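Local coordinates for protein Rubredoxin\:oxygen oxidoreductase (Desulfovibrio gigas, PDB 1E5D) that reduces dioxygen to two molecules of water by transfer of four electrons, using a diiron centre and flavin mononucleotide, at residues 42-47 with 72-77; 98-103 with 117-122. One frame throughout, in Å; residues are numbered along the deposited sequence.

Contact 1: 42-47 with 72-77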
loop_
_atom_site.group_PDB
_atom_site.type_symbol
_atom_site.label_atom_id
_atom_site.label_comp_id
_atom_site.label_asym_id
_atom_site.label_seq_id
_atom_site.Cartn_x
_atom_site.Cartn_y
_atom_site.Cartn_z
ATOM N N ASP A 42 -29.837 21.722 31.153
ATOM C CA ASP A 42 -31.247 21.619 31.490
ATOM C C ASP A 42 -31.389 21.149 32.946
ATOM O O ASP A 42 -30.403 21.075 33.687
ATOM C CB ASP A 42 -32.001 20.680 30.559
ATOM C CG ASP A 42 -33.458 21.044 30.369
ATOM O OD1 ASP A 42 -34.007 21.809 31.188
ATOM O OD2 ASP A 42 -34.078 20.563 29.399
ATOM N N GLU A 43 -32.616 20.837 33.354
ATOM C CA GLU A 43 -32.809 20.321 34.715
ATOM C C GLU A 43 -32.034 19.005 34.799
ATOM O O GLU A 43 -31.210 18.788 35.678
ATOM C CB GLU A 43 -34.277 20.156 35.064
ATOM C CG GLU A 43 -35.257 21.034 34.316
ATOM C CD GLU A 43 -34.918 22.509 34.294
ATOM O OE1 GLU A 43 -34.317 23.009 35.269
ATOM O OE2 GLU A 43 -35.249 23.186 33.293
ATOM N N LYS A 44 -32.330 18.159 33.821
ATOM C CA LYS A 44 -31.510 17.007 33.486
ATOM C C LYS A 44 -30.369 17.488 32.589
ATOM O O LYS A 44 -30.570 17.756 31.403
ATOM C CB LYS A 44 -32.365 15.944 32.811
ATOM C CG LYS A 44 -32.970 14.892 33.711
ATOM C CD LYS A 44 -33.004 15.267 35.175
ATOM C CE LYS A 44 -32.877 14.063 36.090
ATOM N NZ LYS A 44 -33.483 12.839 35.500
ATOM N N THR A 45 -29.169 17.638 33.149
ATOM C CA THR A 45 -28.077 18.164 32.332
ATOM C C THR A 45 -27.401 17.047 31.542
ATOM O O THR A 45 -27.015 16.014 32.087
ATOM C CB THR A 45 -27.029 18.913 33.170
ATOM O OG1 THR A 45 -27.580 20.157 33.614
ATOM C CG2 THR A 45 -25.822 19.242 32.302
ATOM N N THR A 46 -27.268 17.271 30.231
ATOM C CA THR A 46 -26.861 16.188 29.350
ATOM C C THR A 46 -25.620 16.474 28.515
ATOM O O THR A 46 -25.401 17.556 27.980
ATOM C CB THR A 46 -28.009 15.828 28.378
ATOM O OG1 THR A 46 -29.159 15.460 29.138
ATOM C CG2 THR A 46 -27.614 14.629 27.540
ATOM N N LEU A 47 -24.809 15.430 28.418
ATOM C CA LEU A 47 -23.608 15.376 27.603
ATOM C C LEU A 47 -23.848 14.501 26.381
ATOM O O LEU A 47 -24.188 13.316 26.505
ATOM C CB LEU A 47 -22.469 14.826 28.444
ATOM C CG LEU A 47 -21.045 15.255 28.118
ATOM C CD1 LEU A 47 -20.215 14.018 27.841
ATOM C CD2 LEU A 47 -21.007 16.215 26.945
ATOM N N ILE A 72 -23.813 16.387 35.817
ATOM C CA ILE A 72 -24.360 15.838 34.580
ATOM C C ILE A 72 -25.207 14.615 34.903
ATOM O O ILE A 72 -24.773 13.752 35.673
ATOM C CB ILE A 72 -23.265 15.435 33.576
ATOM C CG1 ILE A 72 -22.463 16.609 33.007
ATOM C CG2 ILE A 72 -23.865 14.582 32.464
ATOM C CD1 ILE A 72 -21.266 16.160 32.197
ATOM N N ASP A 73 -26.409 14.507 34.340
ATOM C CA ASP A 73 -27.219 13.344 34.688
ATOM C C ASP A 73 -27.217 12.320 33.557
ATOM O O ASP A 73 -27.247 11.115 33.799
ATOM C CB ASP A 73 -28.672 13.719 34.980
ATOM C CG ASP A 73 -28.857 14.808 36.008
ATOM O OD1 ASP A 73 -28.737 14.497 37.215
ATOM O OD2 ASP A 73 -29.122 15.961 35.602
ATOM N N TYR A 74 -27.214 12.854 32.341
ATOM C CA TYR A 74 -27.420 12.027 31.168
ATOM C C TYR A 74 -26.204 12.003 30.250
ATOM O O TYR A 74 -25.533 13.010 30.032
ATOM C CB TYR A 74 -28.620 12.535 30.365
ATOM C CG TYR A 74 -29.973 12.274 30.979
ATOM C CD1 TYR A 74 -30.176 11.234 31.880
ATOM C CD2 TYR A 74 -31.057 13.081 30.649
ATOM C CE1 TYR A 74 -31.429 11.015 32.429
ATOM C CE2 TYR A 74 -32.306 12.868 31.192
ATOM C CZ TYR A 74 -32.486 11.832 32.084
ATOM O OH TYR A 74 -33.732 11.617 32.628
ATOM N N LEU A 75 -25.976 10.810 29.718
ATOM C CA LEU A 75 -24.949 10.620 28.702
ATOM C C LEU A 75 -25.620 10.048 27.464
ATOM O O LEU A 75 -26.239 8.990 27.547
ATOM C CB LEU A 75 -23.828 9.711 29.199
ATOM C CG LEU A 75 -22.983 10.265 30.353
ATOM C CD1 LEU A 75 -22.025 9.213 30.878
ATOM C CD2 LEU A 75 -22.237 11.510 29.907
ATOM N N VAL A 76 -25.527 10.742 26.334
ATOM C CA VAL A 76 -26.115 10.151 25.127
ATOM C C VAL A 76 -25.006 9.666 24.204
ATOM O O VAL A 76 -24.256 10.478 23.656
ATOM C CB VAL A 76 -27.023 11.139 24.382
ATOM C CG1 VAL A 76 -27.386 10.579 23.016
ATOM C CG2 VAL A 76 -28.283 11.443 25.182
ATOM N N ILE A 77 -24.878 8.353 24.029
ATOM C CA ILE A 77 -23.824 7.847 23.150
ATOM C C ILE A 77 -24.405 7.409 21.808
ATOM O O ILE A 77 -25.098 6.406 21.716
ATOM C CB ILE A 77 -23.057 6.684 23.780
ATOM C CG1 ILE A 77 -22.680 6.938 25.239
ATOM C CG2 ILE A 77 -21.815 6.369 22.958
ATOM C CD1 ILE A 77 -21.826 8.188 25.378
#
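Lys44 reaches over to Tyr74 with a chain bent at chi2, chi3 and chi4. Its CG lies 3.3 Å from CE2 of the Tyr74 ring, and the chain then curls so that NZ donates a hydrogen bond to the phenol OH. The ammonium group has a stronger partner outside the two segments, a salt bridge to Glu98, while the carboxylate of Asp73, lying against Lys44 CA, is too far from NZ for a salt bridge. What Asp73 does hold is the next backbone amide: Thr45 N gives its hydrogen to Asp73 OD2 at 3.0 Å, and that oxygen accepts with its anti lone pair. In return Thr45 O takes two amides, Asp73 N at 2.8 Å in the carbonyl plane and Tyr74 N at 3.2 Å, tilted from it. This reciprocal set ties the chain entering strand 46-48 to the start of strand 74-77. The two strands run parallel and, with helix 56-64 between them, form a beta-alpha-beta unit of the metallo-beta-lactamase-like domain. Thr46 pairs with Tyr74 on one face of the sheet. With CG2 anti to the backbone N, OG1 sits beside that nitrogen (chi1 -58°) and comes to the edge of the phenol ring near its plane, 3.4 Å from Tyr74 CD2; its methyl CG2 packs on Val76 CG2. Leu47 turns to the other face. Its backbone is gripped on both sides, Leu47 N bonding almost straight to Tyr74 O and Leu47 O receiving Val76 N at 2.9 Å. Leu47 CB lies 3.6 Å from Leu75 CD2, with Ile72 CD1 touching the same CB, and this apolar face is covered by Ile63 of helix 56-64 and Leu91 of helix 88-95.

Contact 2: 98-103 with 117-122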
loop_
_atom_site.group_PDB
_atom_site.type_symbol
_atom_site.label_atom_id
_atom_site.label_comp_id
_atom_site.label_asym_id
_atom_site.label_seq_id
_atom_site.Cartn_x
_atom_site.Cartn_y
_atom_site.Cartn_z
ATOM N N GLU A 98 -27.021 9.307 35.771
ATOM C CA GLU A 98 -28.219 8.526 36.082
ATOM C C GLU A 98 -28.547 7.621 34.907
ATOM O O GLU A 98 -28.974 6.479 35.030
ATOM C CB GLU A 98 -29.353 9.482 36.412
ATOM C CG GLU A 98 -30.746 8.976 36.086
ATOM C CD GLU A 98 -31.802 9.934 36.607
ATOM O OE1 GLU A 98 -31.446 11.092 36.919
ATOM O OE2 GLU A 98 -32.972 9.519 36.699
ATOM N N LYS A 99 -28.325 8.155 33.701
ATOM C CA LYS A 99 -28.670 7.331 32.548
ATOM C C LYS A 99 -27.747 7.566 31.365
ATOM O O LYS A 99 -27.302 8.657 31.032
ATOM C CB LYS A 99 -30.126 7.596 32.140
ATOM C CG LYS A 99 -31.104 6.575 32.692
ATOM C CD LYS A 99 -32.457 7.200 32.982
ATOM C CE LYS A 99 -33.563 6.159 32.868
ATOM N NZ LYS A 99 -33.001 4.777 32.816
ATOM N N ILE A 100 -27.467 6.445 30.708
ATOM C CA ILE A 100 -26.699 6.463 29.480
ATOM C C ILE A 100 -27.638 6.128 28.329
ATOM O O ILE A 100 -28.149 5.005 28.306
ATOM C CB ILE A 100 -25.546 5.451 29.489
ATOM C CG1 ILE A 100 -24.510 5.691 30.588
ATOM C CG2 ILE A 100 -24.879 5.414 28.119
ATOM C CD1 ILE A 100 -23.511 4.567 30.757
ATOM N N PHE A 101 -27.845 7.086 27.438
ATOM C CA PHE A 101 -28.705 6.842 26.287
ATOM C C PHE A 101 -27.913 6.463 25.039
ATOM O O PHE A 101 -26.987 7.179 24.661
ATOM C CB PHE A 101 -29.568 8.075 25.999
ATOM C CG PHE A 101 -30.536 8.352 27.143
ATOM C CD1 PHE A 101 -31.731 7.665 27.223
ATOM C CD2 PHE A 101 -30.220 9.287 28.112
ATOM C CE1 PHE A 101 -32.606 7.909 28.260
ATOM C CE2 PHE A 101 -31.094 9.544 29.145
ATOM C CZ PHE A 101 -32.284 8.853 29.211
ATOM N N THR A 102 -28.301 5.351 24.426
ATOM C CA THR A 102 -27.693 4.886 23.193
ATOM C C THR A 102 -28.717 4.165 22.324
ATOM O O THR A 102 -29.790 3.749 22.760
ATOM C CB THR A 102 -26.492 3.956 23.461
ATOM O OG1 THR A 102 -25.752 3.797 22.245
ATOM C CG2 THR A 102 -26.956 2.572 23.874
ATOM N N SER A 103 -28.381 4.024 21.039
ATOM C CA SER A 103 -29.302 3.315 20.157
ATOM C C SER A 103 -29.308 1.836 20.518
ATOM O O SER A 103 -28.465 1.317 21.253
ATOM C CB SER A 103 -28.917 3.498 18.694
ATOM O OG SER A 103 -27.767 2.728 18.375
ATOM N N LYS A 117 -20.224 -4.092 33.055
ATOM C CA LYS A 117 -21.060 -4.918 33.925
ATOM C C LYS A 117 -22.257 -4.134 34.419
ATOM O O LYS A 117 -23.420 -4.469 34.166
ATOM C CB LYS A 117 -20.232 -5.482 35.083
ATOM C CG LYS A 117 -20.483 -6.963 35.323
ATOM C CD LYS A 117 -19.433 -7.845 34.667
ATOM C CE LYS A 117 -19.575 -9.296 35.110
ATOM N NZ LYS A 117 -18.273 -10.023 35.074
ATOM N N ASP A 118 -22.070 -3.037 35.162
ATOM C CA ASP A 118 -23.330 -2.482 35.683
ATOM C C ASP A 118 -23.519 -1.028 35.294
ATOM O O ASP A 118 -23.369 -0.136 36.129
ATOM C CB ASP A 118 -23.359 -2.678 37.202
ATOM C CG ASP A 118 -23.245 -4.143 37.587
ATOM O OD1 ASP A 118 -24.085 -4.952 37.138
ATOM O OD2 ASP A 118 -22.313 -4.501 38.339
ATOM N N TRP A 119 -23.846 -0.793 34.028
ATOM C CA TRP A 119 -24.038 0.554 33.508
ATOM C C TRP A 119 -25.517 0.839 33.284
ATOM O O TRP A 119 -26.219 -0.024 32.748
ATOM C CB TRP A 119 -23.288 0.750 32.190
ATOM C CG TRP A 119 -21.805 0.872 32.291
ATOM C CD1 TRP A 119 -21.023 0.747 33.398
ATOM C CD2 TRP A 119 -20.908 1.153 31.208
ATOM N NE1 TRP A 119 -19.699 0.931 33.080
ATOM C CE2 TRP A 119 -19.603 1.181 31.740
ATOM C CE3 TRP A 119 -21.088 1.382 29.840
ATOM C CZ2 TRP A 119 -18.481 1.431 30.948
ATOM C CZ3 TRP A 119 -19.972 1.627 29.065
ATOM C CH2 TRP A 119 -18.682 1.651 29.610
ATOM N N PRO A 120 -25.993 2.012 33.665
ATOM C CA PRO A 120 -27.411 2.330 33.457
ATOM C C PRO A 120 -27.689 2.641 31.992
ATOM O O PRO A 120 -28.120 3.739 31.644
ATOM C CB PRO A 120 -27.621 3.590 34.291
ATOM C CG PRO A 120 -26.278 4.233 34.332
ATOM C CD PRO A 120 -25.274 3.117 34.304
ATOM N N VAL A 121 -27.439 1.658 31.131
ATOM C CA VAL A 121 -27.718 1.821 29.712
ATOM C C VAL A 121 -29.219 1.732 29.458
ATOM O O VAL A 121 -29.912 0.866 29.981
ATOM C CB VAL A 121 -26.979 0.764 28.875
ATOM C CG1 VAL A 121 -27.320 0.892 27.401
ATOM C CG2 VAL A 121 -25.479 0.885 29.099
ATOM N N GLN A 122 -29.725 2.648 28.647
ATOM C CA GLN A 122 -31.129 2.647 28.278
ATOM C C GLN A 122 -31.229 2.921 26.781
ATOM O O GLN A 122 -30.789 3.962 26.308
ATOM C CB GLN A 122 -31.929 3.685 29.060
ATOM C CG GLN A 122 -33.368 3.275 29.325
ATOM C CD GLN A 122 -34.399 4.315 28.942
ATOM O OE1 GLN A 122 -34.773 5.167 29.748
ATOM N NE2 GLN A 122 -34.877 4.258 27.702
#
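Residues 100-101 pair in parallel with residues 121-122: Ile100 N bonds to Pro120 O at 2.9 Å, Ile100 O takes Gln122 N at the same length and nearly along the C=O axis, and a weak bond of 3.4 Å runs from Thr102 N to Gln122 O. Pro120, the centre of an inverse gamma turn just ahead of the strand, sets its ring against the chain before strand 99-103, with CB 3.3 Å from Glu98 O. With CG1 of Ile100 beside the backbone N (chi1 -61°) and the chain extended beyond it (chi2 170°), CD1 is carried out to Pro120 CD and to Trp119, where it lies 4.1 Å from Trp119 CB and oblique to the indole. Strand 99-103, helix 104-114 and strand 121-124 form a beta-alpha-beta unit, and 121-124 is the outermost strand of its sheet within this chain. On the face of Ile100, Thr102 CG2 packs 3.9 Å from Val121 CG1, and Met110 and Gln107 of the helix touch both residues. The Thr102 hydroxyl is engaged by Ile77 O on the preceding strand. On the other face Gln122 lies alongside Phe101 and points the same way, its amide plane turned 74° from the ring, with OE1 3.8 Å from Phe101 CE1. The Lys99 side chain passes at a slant to that of Gln122, its CE 3.5 Å from Gln122 OE1.

Contacts 1 and 2 follow one another along the chain, the first closing before the second opens, and their centres lie about 12 Å apart in the same mixed sheet. Strands 74-77 and 99-103 are neighbours there, so the order 46-48, 74-77, 99-103, 121-124 gives a run of four parallel strands. The backbone of Leu75 and Ile77 probably hydrogen-bonds to Phe101, and the rings of Tyr74 and Phe101 meet edge-to-face between the contacts. Helix 88-95 touches side chains of both contacts. Just past strand 74-77 come His79, Glu81 and Asp83 of the diiron pocket, so the C-terminal end of that strand leads straight into residues that supply diiron ligands.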